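Side-chain contacts in phosphodiesterase (Trypanosoma brucei brucei, PDB 5H2Q), which belongs to the cyclic nucleotide phosphodiesterase family, an all-helical protein of the HD superfamily with a metal-binding pocket: residues T27-D32 with L104-V109; D235-A240 with Q315-T320; G241-V246 with D299-P304. All blocks are in the same frame, centred on the assembly; numbering follows the deposited sequence.

Interaction 1: residues T27-D32 with L104-V109; sequences TDIDFD and LYRGNV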
# COMPACT_ATOMS: atom_id res chain seq x y z
N THR A 27 10.18 7.59 -10.52
CA THR A 27 10.93 7.33 -9.29
C THR A 27 10.97 8.54 -8.33
O THR A 27 11.54 8.43 -7.25
CB THR A 27 12.38 6.89 -9.60
OG1 THR A 27 13.14 8.02 -10.03
CG2 THR A 27 12.48 5.73 -10.60
N ASP A 28 10.44 9.68 -8.75
CA ASP A 28 10.49 10.92 -7.96
C ASP A 28 9.51 10.98 -6.78
O ASP A 28 8.38 10.52 -6.90
CB ASP A 28 10.27 12.13 -8.89
CG ASP A 28 10.86 13.41 -8.32
OD1 ASP A 28 12.07 13.66 -8.55
OD2 ASP A 28 10.17 14.08 -7.53
N ILE A 29 9.92 11.62 -5.65
CA ILE A 29 9.00 11.79 -4.53
C ILE A 29 7.80 12.66 -4.92
O ILE A 29 6.74 12.49 -4.32
CB ILE A 29 9.65 12.26 -3.19
CG1 ILE A 29 10.09 13.75 -3.24
CG2 ILE A 29 10.81 11.32 -2.78
CD1 ILE A 29 10.46 14.33 -1.84
N ASP A 30 7.95 13.55 -5.93
CA ASP A 30 6.88 14.44 -6.42
C ASP A 30 6.04 13.85 -7.53
O ASP A 30 5.22 14.57 -8.13
CB ASP A 30 7.45 15.81 -6.84
CG ASP A 30 7.96 16.68 -5.71
OD1 ASP A 30 7.84 16.27 -4.55
OD2 ASP A 30 8.49 17.78 -6.00
N PHE A 31 6.26 12.55 -7.85
CA PHE A 31 5.52 11.92 -8.93
C PHE A 31 4.03 12.07 -8.64
O PHE A 31 3.61 11.85 -7.51
CB PHE A 31 5.88 10.43 -9.07
CG PHE A 31 5.00 9.74 -10.09
CD1 PHE A 31 5.12 10.02 -11.45
CD2 PHE A 31 4.04 8.81 -9.68
CE1 PHE A 31 4.29 9.40 -12.38
CE2 PHE A 31 3.20 8.20 -10.62
CZ PHE A 31 3.33 8.50 -11.96
N ASP A 32 3.28 12.50 -9.64
CA ASP A 32 1.84 12.78 -9.53
C ASP A 32 1.02 11.74 -10.30
O ASP A 32 0.83 11.85 -11.52
CB ASP A 32 1.57 14.20 -10.05
CG ASP A 32 0.17 14.71 -9.79
OD1 ASP A 32 -0.74 13.86 -9.52
OD2 ASP A 32 -0.05 15.93 -9.90
N LEU A 104 12.68 3.50 -0.21
CA LEU A 104 13.87 2.68 -0.35
C LEU A 104 15.02 3.39 -1.02
O LEU A 104 16.13 3.32 -0.48
CB LEU A 104 13.53 1.39 -1.15
CG LEU A 104 12.59 0.39 -0.49
CD1 LEU A 104 12.16 -0.72 -1.48
CD2 LEU A 104 13.24 -0.22 0.75
N TYR A 105 14.79 4.05 -2.17
CA TYR A 105 15.90 4.55 -3.01
C TYR A 105 16.12 6.06 -3.04
O TYR A 105 17.11 6.52 -3.64
CB TYR A 105 15.74 3.99 -4.43
CG TYR A 105 15.77 2.47 -4.41
CD1 TYR A 105 16.93 1.77 -4.07
CD2 TYR A 105 14.61 1.74 -4.61
CE1 TYR A 105 16.93 0.38 -3.98
CE2 TYR A 105 14.60 0.34 -4.53
CZ TYR A 105 15.77 -0.33 -4.23
OH TYR A 105 15.77 -1.70 -4.16
N ARG A 106 15.25 6.84 -2.39
CA ARG A 106 15.43 8.28 -2.24
C ARG A 106 15.64 8.50 -0.73
O ARG A 106 16.42 9.38 -0.36
CB ARG A 106 14.23 9.10 -2.76
CG ARG A 106 13.88 8.87 -4.22
CD ARG A 106 14.88 9.51 -5.15
NE ARG A 106 14.40 9.55 -6.52
CZ ARG A 106 14.98 10.23 -7.50
NH1 ARG A 106 16.08 10.94 -7.25
NH2 ARG A 106 14.48 10.21 -8.73
N GLY A 107 14.96 7.71 0.11
CA GLY A 107 15.09 7.74 1.57
C GLY A 107 16.20 6.90 2.15
O GLY A 107 16.38 6.87 3.37
N ASN A 108 16.96 6.15 1.27
CA ASN A 108 18.08 5.26 1.62
C ASN A 108 17.71 4.07 2.51
O ASN A 108 18.61 3.45 3.09
CB ASN A 108 19.24 6.05 2.26
CG ASN A 108 19.74 7.21 1.44
OD1 ASN A 108 19.77 7.16 0.21
ND2 ASN A 108 20.15 8.27 2.10
N VAL A 109 16.41 3.69 2.61
CA VAL A 109 16.04 2.55 3.43
C VAL A 109 16.52 1.23 2.79
O VAL A 109 16.58 0.21 3.47
CB VAL A 109 14.54 2.53 3.84
CG1 VAL A 109 14.27 1.41 4.84
CG2 VAL A 109 14.15 3.87 4.47

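Interaction 2: residues D235-A240 with Q315-T320; sequences DVLMKA and QGMQWT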
# COMPACT_ATOMS: atom_id res chain seq x y z
N ASP A 235 7.67 -4.40 7.60
CA ASP A 235 6.30 -4.11 8.08
C ASP A 235 6.10 -2.61 8.20
O ASP A 235 5.11 -2.06 7.70
CB ASP A 235 6.07 -4.76 9.45
CG ASP A 235 6.10 -6.27 9.50
OD1 ASP A 235 5.99 -6.92 8.42
OD2 ASP A 235 6.19 -6.82 10.63
N VAL A 236 7.07 -1.92 8.84
CA VAL A 236 7.03 -0.47 9.00
C VAL A 236 7.04 0.28 7.66
O VAL A 236 6.32 1.27 7.51
CB VAL A 236 8.17 -0.03 9.96
CG1 VAL A 236 8.55 1.44 9.79
CG2 VAL A 236 7.75 -0.34 11.39
N LEU A 237 7.77 -0.23 6.66
CA LEU A 237 7.75 0.43 5.37
C LEU A 237 6.44 0.20 4.61
O LEU A 237 5.96 1.10 3.93
CB LEU A 237 8.94 -0.04 4.50
CG LEU A 237 10.24 0.64 4.78
CD1 LEU A 237 11.29 0.05 3.90
CD2 LEU A 237 10.16 2.15 4.53
N MET A 238 5.87 -1.01 4.71
CA MET A 238 4.55 -1.31 4.11
C MET A 238 3.52 -0.39 4.77
O MET A 238 2.72 0.27 4.09
CB MET A 238 4.21 -2.79 4.38
CG MET A 238 3.01 -3.33 3.59
SD MET A 238 2.96 -3.05 1.79
CE MET A 238 4.57 -3.62 1.27
N LYS A 239 3.55 -0.32 6.11
CA LYS A 239 2.64 0.58 6.83
C LYS A 239 2.84 2.03 6.39
O LYS A 239 1.85 2.73 6.19
CB LYS A 239 2.89 0.45 8.33
CG LYS A 239 2.24 -0.78 8.92
CD LYS A 239 2.43 -0.83 10.45
CE LYS A 239 1.81 0.34 11.21
NZ LYS A 239 0.42 0.67 10.76
N ALA A 240 4.11 2.50 6.25
CA ALA A 240 4.43 3.86 5.82
C ALA A 240 3.86 4.17 4.44
O ALA A 240 3.28 5.23 4.25
CB ALA A 240 5.94 4.10 5.85
N GLN A 315 16.59 8.28 9.09
CA GLN A 315 16.99 9.67 8.89
C GLN A 315 16.77 10.17 7.48
O GLN A 315 16.45 11.34 7.31
CB GLN A 315 18.46 9.92 9.33
CG GLN A 315 18.77 9.53 10.78
CD GLN A 315 18.37 10.59 11.77
OE1 GLN A 315 19.15 11.49 12.12
NE2 GLN A 315 17.15 10.49 12.29
N GLY A 316 16.94 9.29 6.48
CA GLY A 316 16.75 9.66 5.08
C GLY A 316 15.32 9.95 4.67
O GLY A 316 15.10 10.54 3.62
N MET A 317 14.34 9.56 5.53
CA MET A 317 12.90 9.79 5.30
C MET A 317 12.39 11.05 6.03
O MET A 317 11.18 11.22 6.17
CB MET A 317 12.08 8.55 5.68
CG MET A 317 11.98 7.50 4.57
SD MET A 317 11.22 5.99 5.18
CE MET A 317 9.43 6.57 5.31
N GLN A 318 13.29 11.97 6.44
CA GLN A 318 12.93 13.22 7.14
C GLN A 318 11.90 14.08 6.36
O GLN A 318 11.07 14.73 7.00
CB GLN A 318 14.22 14.01 7.49
CG GLN A 318 14.01 15.39 8.18
CD GLN A 318 13.26 15.30 9.50
OE1 GLN A 318 13.56 14.48 10.37
NE2 GLN A 318 12.28 16.18 9.67
N TRP A 319 11.92 14.06 5.00
CA TRP A 319 10.99 14.83 4.17
C TRP A 319 9.52 14.48 4.45
O TRP A 319 8.64 15.33 4.20
CB TRP A 319 11.31 14.67 2.66
CG TRP A 319 10.63 13.49 2.00
CD1 TRP A 319 9.34 13.44 1.55
CD2 TRP A 319 11.20 12.20 1.72
NE1 TRP A 319 9.06 12.20 1.04
CE2 TRP A 319 10.19 11.43 1.10
CE3 TRP A 319 12.47 11.63 1.92
CZ2 TRP A 319 10.42 10.11 0.67
CZ3 TRP A 319 12.69 10.32 1.51
CH2 TRP A 319 11.67 9.57 0.91
N THR A 320 9.25 13.22 4.86
CA THR A 320 7.89 12.72 5.14
C THR A 320 7.31 13.52 6.31
O THR A 320 6.16 13.96 6.24
CB THR A 320 7.84 11.20 5.40
OG1 THR A 320 8.60 10.86 6.55
CG2 THR A 320 8.26 10.36 4.19

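Interaction 3: residues G241-V246 with D299-P304; sequences GDISNV and DFVAAP. With ZN (zinc ion), chain C; LLI ((4~{a}~{S},8~{a}~{R})-2-cycloheptyl-4-[4-methoxy-3-[2-(2-oxidanylideneimidazolidin-1-yl)ethoxy]phenyl]-4~{a},5,8,8~{a}-tetrahydrophthalazin-1-one), chain E.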
# COMPACT_ATOMS: atom_id res chain seq x y z
N GLY A 241 3.98 3.23 3.50
CA GLY A 241 3.38 3.47 2.20
C GLY A 241 1.87 3.58 2.29
O GLY A 241 1.27 4.46 1.68
N ASP A 242 1.25 2.74 3.15
CA ASP A 242 -0.21 2.77 3.33
C ASP A 242 -0.72 4.09 3.88
O ASP A 242 -1.81 4.52 3.48
CB ASP A 242 -0.64 1.62 4.22
CG ASP A 242 -1.68 0.71 3.62
OD1 ASP A 242 -2.26 1.08 2.55
OD2 ASP A 242 -2.01 -0.30 4.27
N ILE A 243 0.05 4.74 4.77
CA ILE A 243 -0.38 6.01 5.36
C ILE A 243 0.41 7.21 4.80
O ILE A 243 0.44 8.28 5.41
CB ILE A 243 -0.42 5.98 6.90
CG1 ILE A 243 0.99 5.79 7.54
CG2 ILE A 243 -1.42 4.93 7.41
CD1 ILE A 243 0.95 5.90 9.16
N SER A 244 1.03 7.04 3.60
CA SER A 244 1.86 8.08 2.97
C SER A 244 1.11 9.20 2.22
O SER A 244 1.77 10.12 1.74
CB SER A 244 2.83 7.43 1.97
OG SER A 244 2.06 6.94 0.88
N ASN A 245 -0.22 9.15 2.07
CA ASN A 245 -0.93 10.19 1.31
C ASN A 245 -0.71 11.58 1.92
O ASN A 245 -0.68 12.58 1.21
CB ASN A 245 -2.43 9.93 1.23
CG ASN A 245 -2.89 8.64 0.59
OD1 ASN A 245 -3.99 8.18 0.89
ND2 ASN A 245 -2.10 8.05 -0.33
N VAL A 246 -0.53 11.64 3.25
CA VAL A 246 -0.30 12.92 3.95
C VAL A 246 1.12 13.50 3.71
O VAL A 246 1.35 14.66 4.07
CB VAL A 246 -0.64 12.82 5.46
CG1 VAL A 246 -2.09 12.39 5.66
CG2 VAL A 246 0.31 11.86 6.17
N ASP A 299 -2.45 14.17 13.38
CA ASP A 299 -2.11 14.30 14.80
C ASP A 299 -2.03 13.01 15.58
O ASP A 299 -1.09 12.83 16.34
CB ASP A 299 -3.10 15.26 15.50
CG ASP A 299 -2.92 16.72 15.13
OD1 ASP A 299 -1.93 17.04 14.44
OD2 ASP A 299 -3.76 17.54 15.55
N PHE A 300 -3.02 12.13 15.43
CA PHE A 300 -3.10 10.89 16.19
C PHE A 300 -2.53 9.67 15.48
O PHE A 300 -2.32 8.64 16.13
CB PHE A 300 -4.55 10.62 16.63
CG PHE A 300 -5.08 11.69 17.57
CD1 PHE A 300 -4.81 11.62 18.94
CD2 PHE A 300 -5.78 12.78 17.09
CE1 PHE A 300 -5.27 12.62 19.80
CE2 PHE A 300 -6.23 13.79 17.95
CZ PHE A 300 -5.97 13.69 19.31
N VAL A 301 -2.29 9.77 14.15
CA VAL A 301 -1.75 8.61 13.44
C VAL A 301 -0.41 8.92 12.70
O VAL A 301 0.63 8.44 13.13
CB VAL A 301 -2.78 7.91 12.50
CG1 VAL A 301 -2.17 6.68 11.84
CG2 VAL A 301 -4.05 7.52 13.26
N ALA A 302 -0.48 9.66 11.58
CA ALA A 302 0.63 9.89 10.64
C ALA A 302 1.84 10.62 11.20
O ALA A 302 2.96 10.08 11.11
CB ALA A 302 0.12 10.60 9.40
N ALA A 303 1.66 11.82 11.79
CA ALA A 303 2.77 12.59 12.34
C ALA A 303 3.57 11.82 13.41
O ALA A 303 4.78 11.68 13.19
CB ALA A 303 2.32 13.96 12.83
N PRO A 304 2.97 11.20 14.47
CA PRO A 304 3.79 10.44 15.42
C PRO A 304 4.50 9.26 14.76
O PRO A 304 5.66 9.03 15.04
CB PRO A 304 2.78 9.96 16.49
CG PRO A 304 1.63 10.89 16.36
CD PRO A 304 1.55 11.23 14.91
ZN ZN C . -3.69 -0.06 1.41
C2 LLI E . -7.24 8.77 5.85
C3 LLI E . -6.59 8.94 4.62
O1 LLI E . -7.88 9.88 6.35
C12 LLI E . -6.25 3.83 5.75
C14 LLI E . -7.21 2.66 6.11
C15 LLI E . -7.51 2.56 7.60
C16 LLI E . -4.85 3.59 6.33
C17 LLI E . -4.38 2.17 6.14
C18 LLI E . -6.66 1.34 5.56
C19 LLI E . -5.20 1.14 5.90
C21 LLI E . -7.87 3.96 9.65
C22 LLI E . -9.22 4.76 9.82
C23 LLI E . -6.66 4.61 10.39
C24 LLI E . -9.75 4.98 11.24
C25 LLI E . -6.75 4.86 11.89
C26 LLI E . -7.59 6.08 12.30
C27 LLI E . -9.10 6.11 12.03
C28 LLI E . -8.54 9.76 7.62
C29 LLI E . -9.23 11.07 7.88
C4 LLI E . -7.31 7.51 6.43
C5 LLI E . -6.04 7.83 3.97
C6 LLI E . -6.76 6.40 5.79
C7 LLI E . -6.13 6.58 4.56
O8 LLI E . -6.53 10.22 4.14
C9 LLI E . -6.09 10.42 2.80
C10 LLI E . -6.85 5.06 6.41
N11 LLI E . -7.49 5.02 7.56
N13 LLI E . -7.61 3.81 8.20
O20 LLI E . -7.63 1.50 8.19
N30 LLI E . -10.50 11.20 7.15
C31 LLI E . -11.48 10.11 7.05
C32 LLI E . -10.74 12.15 6.19
C33 LLI E . -12.57 10.71 6.17
N34 LLI E . -11.92 11.89 5.61
O35 LLI E . -10.01 13.10 5.95
O HOH W 1 -4.11 -1.30 3.28
O HOH W 2 -5.12 1.19 2.49

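Interaction 1: residues T27-D32 with L104-V109
The guanidinium group of R106 meets T27 along its edge and has D28 over one face. At the edge, R106 NE donates to T27 O at 3.2 Å in a nearly straight bond, with an N-H...O angle of 165°. The acceptor lies almost in the guanidinium plane, yet the donor stands well above the carbonyl plane. Beside it, NH2 of R106 reaches T27 OG1 at 2.9 Å; this bond is more bent, and the hydroxyl oxygen is tilted from the guanidinium plane. R106 thus holds T27 with NE and NH2 from one side of the guanidinium, one nitrogen for each oxygen, which should limit rotation of the flat group.

Over the face, D28 OD1 is 4.2 Å from R106 NH2 and well out of the plane, so the pair is one of charge and not a hydrogen bond. Opposite charges probably add a mild attraction there. The D28 carboxylate has another task: its OD2 accepts from D30 N at 2.8 Å, making an Asx turn, and the backbone of D28 to F31 folds into a type I beta turn. The stem of R106 bends at chi2 (-73°), and before the bend R106 CB lies 4.1 Å from I29 CG2. One arginine therefore combines an apolar stem with a polar tip against the same loop. T27 OG1 is also hydrogen-bonded to D25 OD1, and D25 OD2 forms a long, weak ion pair with R106 NH2.

The contact lies at the surface and ties the loop between helix 10-17 and helix 33-38 to the chain just past the end of helix 90-105. The same helix also meets the loop: T27 packs on Y101, I29 on T102, and Q98 NE2 donates to D28 O. D30, within the turn, makes a salt bridge to R323 of helix 318-334.

Interaction 2: residues D235-A240 with Q315-T320
Within the all-helical phosphodiesterase fold, this contact is a methionine side chain packed against the flank of helix 227-242, the helix that carries a zinc ligand, D242, near its C-terminal end. The methionine is M317, at the approach to helix 318-334. It joins this part of the chain to the buried interior by apolar contact alone, and no hydrogen bond crosses between 235-240 and 315-320.

M317 points toward the helix and touches it with the end of its side chain. M317 SD lies 4.0 Å from L237 CD2. The chain runs extended through chi2 (172°), and the bend at chi3 (73°) swings M317 CE out of line with the extended chain and brings it to 4.3 Å from A240 CB. L237 and A240 are three residues, nearly one turn, apart, and M317 therefore spans neighbouring positions on the same flank, with sulfur on one and methyl on the other. The L237 and M317 side chains run obliquely to each other; the CB of L237 does not point at M317, and it is the CD2 branch that makes the approach.

All three residues are buried. F103 of helix 90-105 packs on both A240 and M317, while L104 of the same helix and V109 beyond it lie against L237. F305 of helix 290-312 also touches A240, so the small methyl of this alanine sits where several helices meet.

The backbone bearing the methionine is tied to T320. M317 O takes two donors from that residue: T320 N at 3.1 Å, and the hydroxyl T320 OG1 at 2.6 Å, which approaches nearly in line with the C=O bond at a C=O...O angle of 164°.

Interaction 3: residues G241-V246 with D299-P304
Buried apolar packing joins the chain at the C-terminal end of helix 227-242 to helix 290-312, in the wall of the ligand pocket. I243, the first residue to leave the helix, sends CD1 to within 4.2 Å of V301 CG1 and 4.3 Å of A302 CA. Further along, V246 CG2 lies 3.5 Å from A302 CB, a closer approach than usual for two methyl groups. F305 and H207 also border I243.

I243 and V301 each work in two directions. While CD1 of I243 meets the helix, its CG2 is 3.8 Å from C16 of LLI. V301, with CG1 anti to the backbone N (chi1 -177°), turns that methyl to I243 and gives CG2 to LLI C26 at 3.9 Å. N245 OD1, hydrogen-bonded to Y87 OH, lies near the C9 methyl of the ligand.

One residue before I243, D242 binds the zinc ion through OD1 at 2.2 Å, and its OD2 accepts a hydrogen bond from a zinc-bound water at 2.5 Å. With H92, H128, D129 and two waters, D242 makes up the zinc site; its two histidines and two aspartates are typical of cyclic nucleotide phosphodiesterases.

How the interactions relate
Interactions 2 and 3 are core contacts on successive parts of helix 227-242 and its end, with centres 10 Å apart; their partners are the chain leading into helix 318-334 and the preceding helix 290-312. Both rely on apolar side chains, but interaction 3 also faces the zinc ion and LLI, whereas interaction 2 is packing alone. Interaction 1 lies at the surface and depends on arginine hydrogen bonds and charge. It still touches the core, where V109 CG2 lies 3.7 Å from M317 SD; nearer the surface, I29 CG2 packs on the W319 ring. Interactions 1 and 3 do not touch, their nearest atoms being about 8 Å apart.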